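Local coordinates for protein interleukin-2 receptor subunit beta (PDB 6DG5) that probably receives interleukin-2 and interleukin-15 at the cell surface as the extracellular part of the signalling beta subunit of their receptors, at residues B[107-113]-B[181-187]; B[121-127]-B[166-172]. All coordinates share one frame; numbering follows the deposited sequence.

Both interactions lie in the second, membrane-proximal fibronectin type III domain, and they meet where Trp-127 of interaction 2 packs against Leu-113 and Val-183 of interaction 1. Interaction 1 is buried and runs between the two sheets: a loop leading into strand 111-118 lies against strand 178-187 of the four-stranded sheet, mostly through aliphatic side chains, with one water joining the backbones and a glycan fucose beside the loop. Interaction 2 lies within a sheet, pairing strands 123-128 and 167-170 by backbone hydrogen bonds. Part of it is exposed, and its chemistry differs by face: Ile-125, Leu-168 and Leu-170 point to the core, while Asn-124, Trp-167 and Phe-169 meet another glycan.

Interaction 1: B[107-113]-B[181-187]; sequences LVAPHSL and VQVRVKA. With FUC (alpha-L-fucopyranose), chain E.
Pro-110 lies over one face of the flat peptide joining Val-183 to Arg-184, with CD 3.4 Å from Val-183 O and CG 3.7 Å from Arg-184 CA. The His-111 imidazole, on the side of 107-113 away from the strand, has hydrogen bonds at its edge: ND1 and Ser-112 OG are 3.1 Å apart in the ring plane, at 157°, and either could donate, while NE2 bonds to Ser-130 OG. Bonds at both ring nitrogens probably limit its rotation. An alanine in place of Pro-110 would probably leave a gap over the Val-183 peptide and let the backbone turn about the N-CA bond that the proline ring now locks. Flanking the proline are two aliphatic contacts. Leu-113 crosses Val-183 obliquely, its CD2 coming 3.8 Å from Val-183 CG2. At the other end a chi1 of 64° brings Val-185 CG1 up to the loop, 3.9 Å from Leu-107 CB and close to Val-108 O. Here the backbones are too far apart to pair directly, and a water fills in: it accepts from Leu-107 N at 3.0 Å and donates to Val-185 O at 2.8 Å. A fucose, on a glycan attached elsewhere in the chain, lies beside Leu-107 O and Val-108. The segments run 149° apart in direction. On strand 178-187, Val-183 N and Val-185 N bond to Ser-199 OG and Ser-196 OG of the WSXWS motif, and Arg-184 and Lys-186 make cation-pi contacts with its Trp-195; Arg-184 also forms a salt bridge with Glu-143. That strand lies between strands 140-148 and 202-205, so the contact packs the entry to strand 111-118 against an inner strand of the facing sheet.

Interaction 2: B[121-127]-B[166-172]; sequences QRCNISW and QWLFLEM. With NAG (2-acetamido-2-deoxy-beta-D-glucopyranose), chain D.
Trp-127 lays one indole face over the backbone of Gln-166 and Trp-167: Gln-166 C stands 3.6 Å above the ring plane, over its centre, and Trp-167 N is offset toward the rim. A chi1 of 56° swings the indole back across the neighbouring strand, where Leu-168 CG meets its edge 3.7 Å from CH2. Four backbone bonds establish the antiparallel register. Leu-170 N to Cys-123 O is nearly straight (173°), Ile-125 and Leu-168 exchange both bonds, and Cys-123 N to Leu-170 O is weak. On the face of Ile-125, its CD1 lies 3.9 Å from Leu-170 CD1. On the other face, Asn-124 ND2 is joined covalently to N-acetylglucosamine C1 (1.4 Å), and the sugar folds back so that its C3 sits 3.5 Å above the Trp-167 plane, consistent with CH-pi packing. Its acetyl C8 also reaches Phe-169. Arg-122 NE comes to the edge of that phenyl, 3.4 Å from CZ, with guanidinium and ring planes 86° apart, so the ring face is not stacked on the cation; Glu-171 OE1 lies over the guanidinium face without an N-H pointing at it. This pairing of strands 123-128 and 167-170 is the B-E pair of the three-stranded A-B-E sheet of a fibronectin type III domain.

Interaction 1: B[107-113]-B[181-187]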
loop_
_atom_site.group_PDB
_atom_site.type_symbol
_atom_site.label_atom_id
_atom_site.label_comp_id
_atom_site.label_asym_id
_atom_site.label_seq_id
_atom_site.Cartn_x
_atom_site.Cartn_y
_atom_site.Cartn_z
ATOM N N LEU B 107 13.772 -4.323 -7.805
ATOM C CA LEU B 107 14.222 -3.732 -6.554
ATOM C C LEU B 107 15.635 -4.197 -6.199
ATOM O O LEU B 107 16.189 -5.127 -6.791
ATOM C CB LEU B 107 13.253 -4.079 -5.425
ATOM C CG LEU B 107 11.909 -3.349 -5.445
ATOM C CD1 LEU B 107 10.828 -4.166 -4.754
ATOM C CD2 LEU B 107 12.063 -1.998 -4.777
ATOM N N VAL B 108 16.216 -3.524 -5.212
ATOM C CA VAL B 108 17.542 -3.870 -4.712
ATOM C C VAL B 108 17.442 -5.122 -3.853
ATOM O O VAL B 108 16.500 -5.281 -3.068
ATOM C CB VAL B 108 18.144 -2.687 -3.932
ATOM C CG1 VAL B 108 19.369 -3.126 -3.143
ATOM C CG2 VAL B 108 18.502 -1.559 -4.885
ATOM N N ALA B 109 18.417 -6.017 -4.007
ATOM C CA ALA B 109 18.393 -7.295 -3.314
ATOM C C ALA B 109 18.340 -7.091 -1.800
ATOM O O ALA B 109 18.866 -6.101 -1.283
ATOM C CB ALA B 109 19.625 -8.117 -3.686
ATOM N N PRO B 110 17.701 -8.006 -1.068
ATOM C CA PRO B 110 17.674 -7.890 0.395
ATOM C C PRO B 110 19.072 -8.026 0.978
ATOM O O PRO B 110 19.933 -8.720 0.434
ATOM C CB PRO B 110 16.770 -9.051 0.830
ATOM C CG PRO B 110 15.969 -9.384 -0.385
ATOM C CD PRO B 110 16.871 -9.122 -1.548
ATOM N N HIS B 111 19.296 -7.341 2.095
ATOM C CA HIS B 111 20.590 -7.331 2.758
ATOM C C HIS B 111 20.392 -7.577 4.248
ATOM O O HIS B 111 19.273 -7.803 4.722
ATOM C CB HIS B 111 21.324 -6.008 2.509
ATOM C CG HIS B 111 20.561 -4.803 2.957
ATOM N ND1 HIS B 111 20.617 -4.327 4.250
ATOM C CD2 HIS B 111 19.721 -3.978 2.289
ATOM C CE1 HIS B 111 19.851 -3.257 4.357
ATOM N NE2 HIS B 111 19.295 -3.024 3.181
ATOM N N SER B 112 21.503 -7.545 4.986
ATOM C CA SER B 112 21.501 -7.698 6.441
ATOM C C SER B 112 20.843 -9.007 6.873
ATOM O O SER B 112 20.100 -9.052 7.855
ATOM C CB SER B 112 20.825 -6.505 7.121
ATOM O OG SER B 112 21.601 -5.326 6.989
ATOM N N LEU B 113 21.115 -10.079 6.136
ATOM C CA LEU B 113 20.626 -11.392 6.535
ATOM C C LEU B 113 21.367 -11.863 7.777
ATOM O O LEU B 113 22.597 -11.772 7.850
ATOM C CB LEU B 113 20.802 -12.401 5.402
ATOM C CG LEU B 113 19.566 -12.728 4.564
ATOM C CD1 LEU B 113 19.367 -11.697 3.471
ATOM C CD2 LEU B 113 19.667 -14.128 3.979
ATOM N N VAL B 181 21.070 -19.879 2.561
ATOM C CA VAL B 181 19.776 -19.255 2.298
ATOM C C VAL B 181 19.974 -17.951 1.535
ATOM O O VAL B 181 20.853 -17.150 1.871
ATOM C CB VAL B 181 19.001 -19.005 3.612
ATOM C CG1 VAL B 181 17.898 -17.982 3.402
ATOM C CG2 VAL B 181 18.413 -20.306 4.128
ATOM N N GLN B 182 19.152 -17.746 0.505
ATOM C CA GLN B 182 19.081 -16.494 -0.229
ATOM C C GLN B 182 17.633 -16.032 -0.283
ATOM O O GLN B 182 16.714 -16.849 -0.364
ATOM C CB GLN B 182 19.615 -16.635 -1.658
ATOM C CG GLN B 182 21.107 -16.878 -1.759
ATOM C CD GLN B 182 21.585 -16.898 -3.200
ATOM O OE1 GLN B 182 21.160 -17.734 -3.997
ATOM N NE2 GLN B 182 22.465 -15.963 -3.543
ATOM N N VAL B 183 17.435 -14.712 -0.249
ATOM C CA VAL B 183 16.107 -14.108 -0.273
ATOM C C VAL B 183 16.054 -13.071 -1.386
ATOM O O VAL B 183 17.080 -12.515 -1.789
ATOM C CB VAL B 183 15.742 -13.472 1.089
ATOM C CG1 VAL B 183 14.240 -13.308 1.219
ATOM C CG2 VAL B 183 16.291 -14.306 2.240
ATOM N N ARG B 184 14.847 -12.824 -1.896
ATOM C CA ARG B 184 14.629 -11.796 -2.903
ATOM C C ARG B 184 13.250 -11.179 -2.702
ATOM O O ARG B 184 12.396 -11.733 -2.005
ATOM C CB ARG B 184 14.777 -12.353 -4.324
ATOM C CG ARG B 184 13.876 -13.528 -4.642
ATOM C CD ARG B 184 14.144 -14.030 -6.048
ATOM N NE ARG B 184 13.154 -15.007 -6.490
ATOM C CZ ARG B 184 13.097 -15.497 -7.724
ATOM N NH1 ARG B 184 13.972 -15.098 -8.637
ATOM N NH2 ARG B 184 12.164 -16.383 -8.048
ATOM N N VAL B 185 13.038 -10.020 -3.334
ATOM C CA VAL B 185 11.890 -9.167 -3.043
ATOM C C VAL B 185 11.249 -8.687 -4.342
ATOM O O VAL B 185 11.908 -8.569 -5.378
ATOM C CB VAL B 185 12.313 -7.974 -2.149
ATOM C CG1 VAL B 185 13.295 -7.067 -2.878
ATOM C CG2 VAL B 185 11.104 -7.188 -1.662
ATOM N N LYS B 186 9.944 -8.409 -4.277
ATOM C CA LYS B 186 9.172 -7.948 -5.425
ATOM C C LYS B 186 7.922 -7.238 -4.919
ATOM O O LYS B 186 7.500 -7.430 -3.775
ATOM C CB LYS B 186 8.801 -9.116 -6.348
ATOM C CG LYS B 186 8.337 -8.723 -7.743
ATOM C CD LYS B 186 8.174 -9.950 -8.632
ATOM C CE LYS B 186 6.723 -10.417 -8.699
ATOM N NZ LYS B 186 6.057 -10.445 -7.363
ATOM N N ALA B 187 7.338 -6.407 -5.786
ATOM C CA ALA B 187 6.092 -5.697 -5.498
ATOM C C ALA B 187 5.091 -6.007 -6.606
ATOM O O ALA B 187 5.276 -5.582 -7.752
ATOM C CB ALA B 187 6.327 -4.191 -5.376
HETATM C C1 FUC E . 20.831 -2.931 -10.228
HETATM C C2 FUC E . 19.369 -2.781 -9.731
HETATM C C3 FUC E . 18.795 -4.113 -9.222
HETATM C C4 FUC E . 19.902 -5.132 -8.872
HETATM C C5 FUC E . 20.812 -5.368 -10.097
HETATM C C6 FUC E . 22.192 -5.905 -9.736
HETATM O O2 FUC E . 18.517 -2.225 -10.723
HETATM O O3 FUC E . 18.019 -3.884 -8.054
HETATM O O4 FUC E . 20.663 -4.714 -7.742
HETATM O O5 FUC E . 21.018 -4.170 -10.889
HETATM O O HOH W 1 11.781 -6.572 -7.337
#

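Interaction 2: B[121-127]-B[166-172]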
loop_
_atom_site.group_PDB
_atom_site.type_symbol
_atom_site.label_atom_id
_atom_site.label_comp_id
_atom_site.label_asym_id
_atom_site.label_seq_id
_atom_site.Cartn_x
_atom_site.Cartn_y
_atom_site.Cartn_z
ATOM N N GLN B 121 16.539 -27.962 15.485
ATOM C CA GLN B 121 15.650 -28.094 14.339
ATOM C C GLN B 121 14.979 -26.792 13.925
ATOM O O GLN B 121 14.382 -26.749 12.843
ATOM C CB GLN B 121 14.556 -29.139 14.622
ATOM C CG GLN B 121 15.080 -30.533 14.921
ATOM C CD GLN B 121 14.128 -31.621 14.465
ATOM O OE1 GLN B 121 14.294 -32.198 13.389
ATOM N NE2 GLN B 121 13.125 -31.912 15.284
ATOM N N ARG B 122 15.050 -25.742 14.736
ATOM C CA ARG B 122 14.397 -24.476 14.444
ATOM C C ARG B 122 15.434 -23.406 14.123
ATOM O O ARG B 122 16.594 -23.486 14.539
ATOM C CB ARG B 122 13.524 -24.024 15.624
ATOM C CG ARG B 122 12.489 -25.050 16.072
ATOM C CD ARG B 122 12.142 -24.871 17.546
ATOM N NE ARG B 122 11.130 -23.842 17.773
ATOM C CZ ARG B 122 9.964 -24.063 18.372
ATOM N NH1 ARG B 122 9.666 -25.275 18.819
ATOM N NH2 ARG B 122 9.101 -23.070 18.536
ATOM N N CYS B 123 14.998 -22.392 13.371
ATOM C CA CYS B 123 15.866 -21.288 12.976
ATOM C C CYS B 123 15.056 -20.119 12.430
ATOM O O CYS B 123 14.193 -20.306 11.567
ATOM C CB CYS B 123 16.884 -21.748 11.932
ATOM S SG CYS B 123 17.960 -20.431 11.329
ATOM N N ASN B 124 15.336 -18.914 12.925
ATOM C CA ASN B 124 14.648 -17.696 12.509
ATOM C C ASN B 124 15.668 -16.756 11.880
ATOM O O ASN B 124 16.656 -16.385 12.524
ATOM C CB ASN B 124 13.944 -17.035 13.698
ATOM C CG ASN B 124 12.986 -15.930 13.279
ATOM O OD1 ASN B 124 12.871 -15.604 12.097
ATOM N ND2 ASN B 124 12.286 -15.353 14.257
ATOM N N ILE B 125 15.427 -16.374 10.628
ATOM C CA ILE B 125 16.369 -15.595 9.831
ATOM C C ILE B 125 15.702 -14.288 9.421
ATOM O O ILE B 125 14.575 -14.296 8.917
ATOM C CB ILE B 125 16.830 -16.381 8.592
ATOM C CG1 ILE B 125 17.653 -17.600 9.014
ATOM C CG2 ILE B 125 17.621 -15.486 7.645
ATOM C CD1 ILE B 125 17.527 -18.776 8.071
ATOM N N SER B 126 16.404 -13.173 9.617
ATOM C CA SER B 126 15.890 -11.842 9.314
ATOM C C SER B 126 16.629 -11.242 8.124
ATOM O O SER B 126 17.685 -11.725 7.711
ATOM C CB SER B 126 16.017 -10.918 10.529
ATOM O OG SER B 126 15.280 -11.417 11.628
ATOM N N TRP B 127 16.055 -10.172 7.573
ATOM C CA TRP B 127 16.681 -9.445 6.477
ATOM C C TRP B 127 16.047 -8.066 6.351
ATOM O O TRP B 127 14.837 -7.915 6.528
ATOM C CB TRP B 127 16.563 -10.203 5.149
ATOM C CG TRP B 127 15.163 -10.549 4.747
ATOM C CD1 TRP B 127 14.276 -9.749 4.085
ATOM C CD2 TRP B 127 14.494 -11.797 4.964
ATOM N NE1 TRP B 127 13.095 -10.421 3.883
ATOM C CE2 TRP B 127 13.203 -11.679 4.412
ATOM C CE3 TRP B 127 14.860 -13.000 5.573
ATOM C CZ2 TRP B 127 12.276 -12.718 4.455
ATOM C CZ3 TRP B 127 13.939 -14.031 5.613
ATOM C CH2 TRP B 127 12.662 -13.883 5.058
ATOM N N GLN B 166 9.739 -10.197 6.192
ATOM C CA GLN B 166 11.149 -9.897 6.462
ATOM C C GLN B 166 11.725 -10.789 7.560
ATOM O O GLN B 166 12.600 -10.369 8.321
ATOM C CB GLN B 166 11.355 -8.417 6.800
ATOM C CG GLN B 166 11.264 -7.504 5.588
ATOM C CD GLN B 166 11.656 -6.074 5.894
ATOM O OE1 GLN B 166 10.854 -5.294 6.411
ATOM N NE2 GLN B 166 12.893 -5.719 5.572
ATOM N N TRP B 167 11.232 -12.024 7.643
ATOM C CA TRP B 167 11.794 -13.076 8.484
ATOM C C TRP B 167 11.067 -14.376 8.175
ATOM O O TRP B 167 9.911 -14.360 7.745
ATOM C CB TRP B 167 11.680 -12.754 9.984
ATOM C CG TRP B 167 10.275 -12.558 10.475
ATOM C CD1 TRP B 167 9.625 -11.372 10.635
ATOM C CD2 TRP B 167 9.354 -13.578 10.880
ATOM N NE1 TRP B 167 8.353 -11.588 11.106
ATOM C CE2 TRP B 167 8.162 -12.935 11.266
ATOM C CE3 TRP B 167 9.420 -14.973 10.950
ATOM C CZ2 TRP B 167 7.045 -13.638 11.715
ATOM C CZ3 TRP B 167 8.310 -15.669 11.395
ATOM C CH2 TRP B 167 7.139 -15.001 11.772
ATOM N N LEU B 168 11.750 -15.498 8.398
ATOM C CA LEU B 168 11.093 -16.798 8.326
ATOM C C LEU B 168 11.609 -17.702 9.433
ATOM O O LEU B 168 12.800 -17.702 9.752
ATOM C CB LEU B 168 11.275 -17.483 6.958
ATOM C CG LEU B 168 12.551 -17.404 6.121
ATOM C CD1 LEU B 168 13.746 -18.051 6.801
ATOM C CD2 LEU B 168 12.289 -18.065 4.781
ATOM N N PHE B 169 10.692 -18.456 10.026
ATOM C CA PHE B 169 11.011 -19.434 11.057
ATOM C C PHE B 169 11.026 -20.803 10.390
ATOM O O PHE B 169 9.984 -21.293 9.943
ATOM C CB PHE B 169 9.993 -19.369 12.193
ATOM C CG PHE B 169 10.482 -19.949 13.491
ATOM C CD1 PHE B 169 11.162 -19.160 14.406
ATOM C CD2 PHE B 169 10.247 -21.276 13.804
ATOM C CE1 PHE B 169 11.603 -19.688 15.605
ATOM C CE2 PHE B 169 10.685 -21.810 15.001
ATOM C CZ PHE B 169 11.365 -21.014 15.902
ATOM N N LEU B 170 12.206 -21.410 10.303
ATOM C CA LEU B 170 12.365 -22.684 9.614
ATOM C C LEU B 170 12.169 -23.845 10.579
ATOM O O LEU B 170 12.691 -23.836 11.697
ATOM C CB LEU B 170 13.743 -22.775 8.961
ATOM C CG LEU B 170 13.981 -21.833 7.781
ATOM C CD1 LEU B 170 15.401 -21.971 7.266
ATOM C CD2 LEU B 170 12.979 -22.110 6.673
ATOM N N GLU B 171 11.412 -24.845 10.138
ATOM C CA GLU B 171 11.173 -26.061 10.897
ATOM C C GLU B 171 11.716 -27.256 10.123
ATOM O O GLU B 171 12.153 -27.134 8.975
ATOM C CB GLU B 171 9.676 -26.249 11.183
ATOM C CG GLU B 171 9.019 -25.088 11.922
ATOM C CD GLU B 171 9.226 -25.155 13.422
ATOM O OE1 GLU B 171 8.751 -24.240 14.131
ATOM O OE2 GLU B 171 9.856 -26.127 13.890
ATOM N N MET B 172 11.676 -28.424 10.769
ATOM C CA MET B 172 12.050 -29.694 10.141
ATOM C C MET B 172 13.488 -29.661 9.623
ATOM O O MET B 172 13.780 -30.133 8.523
ATOM C CB MET B 172 11.079 -30.061 9.014
ATOM C CG MET B 172 9.613 -29.762 9.312
ATOM S SD MET B 172 8.830 -30.944 10.421
ATOM C CE MET B 172 8.445 -32.272 9.284
HETATM C C1 NAG D . 11.339 -14.283 14.035
HETATM C C2 NAG D . 10.082 -14.429 14.901
HETATM C C3 NAG D . 9.147 -13.229 14.707
HETATM C C4 NAG D . 9.894 -11.911 14.882
HETATM C C5 NAG D . 11.145 -11.902 14.006
HETATM C C6 NAG D . 12.008 -10.678 14.208
HETATM C C7 NAG D . 8.683 -16.358 15.503
HETATM C C8 NAG D . 8.026 -17.614 15.011
HETATM N N2 NAG D . 9.384 -15.669 14.597
HETATM O O3 NAG D . 8.086 -13.314 15.652
HETATM O O4 NAG D . 9.061 -10.823 14.491
HETATM O O5 NAG D . 11.965 -13.038 14.309
HETATM O O6 NAG D . 12.482 -10.581 15.545
HETATM O O7 NAG D . 8.582 -15.986 16.668
#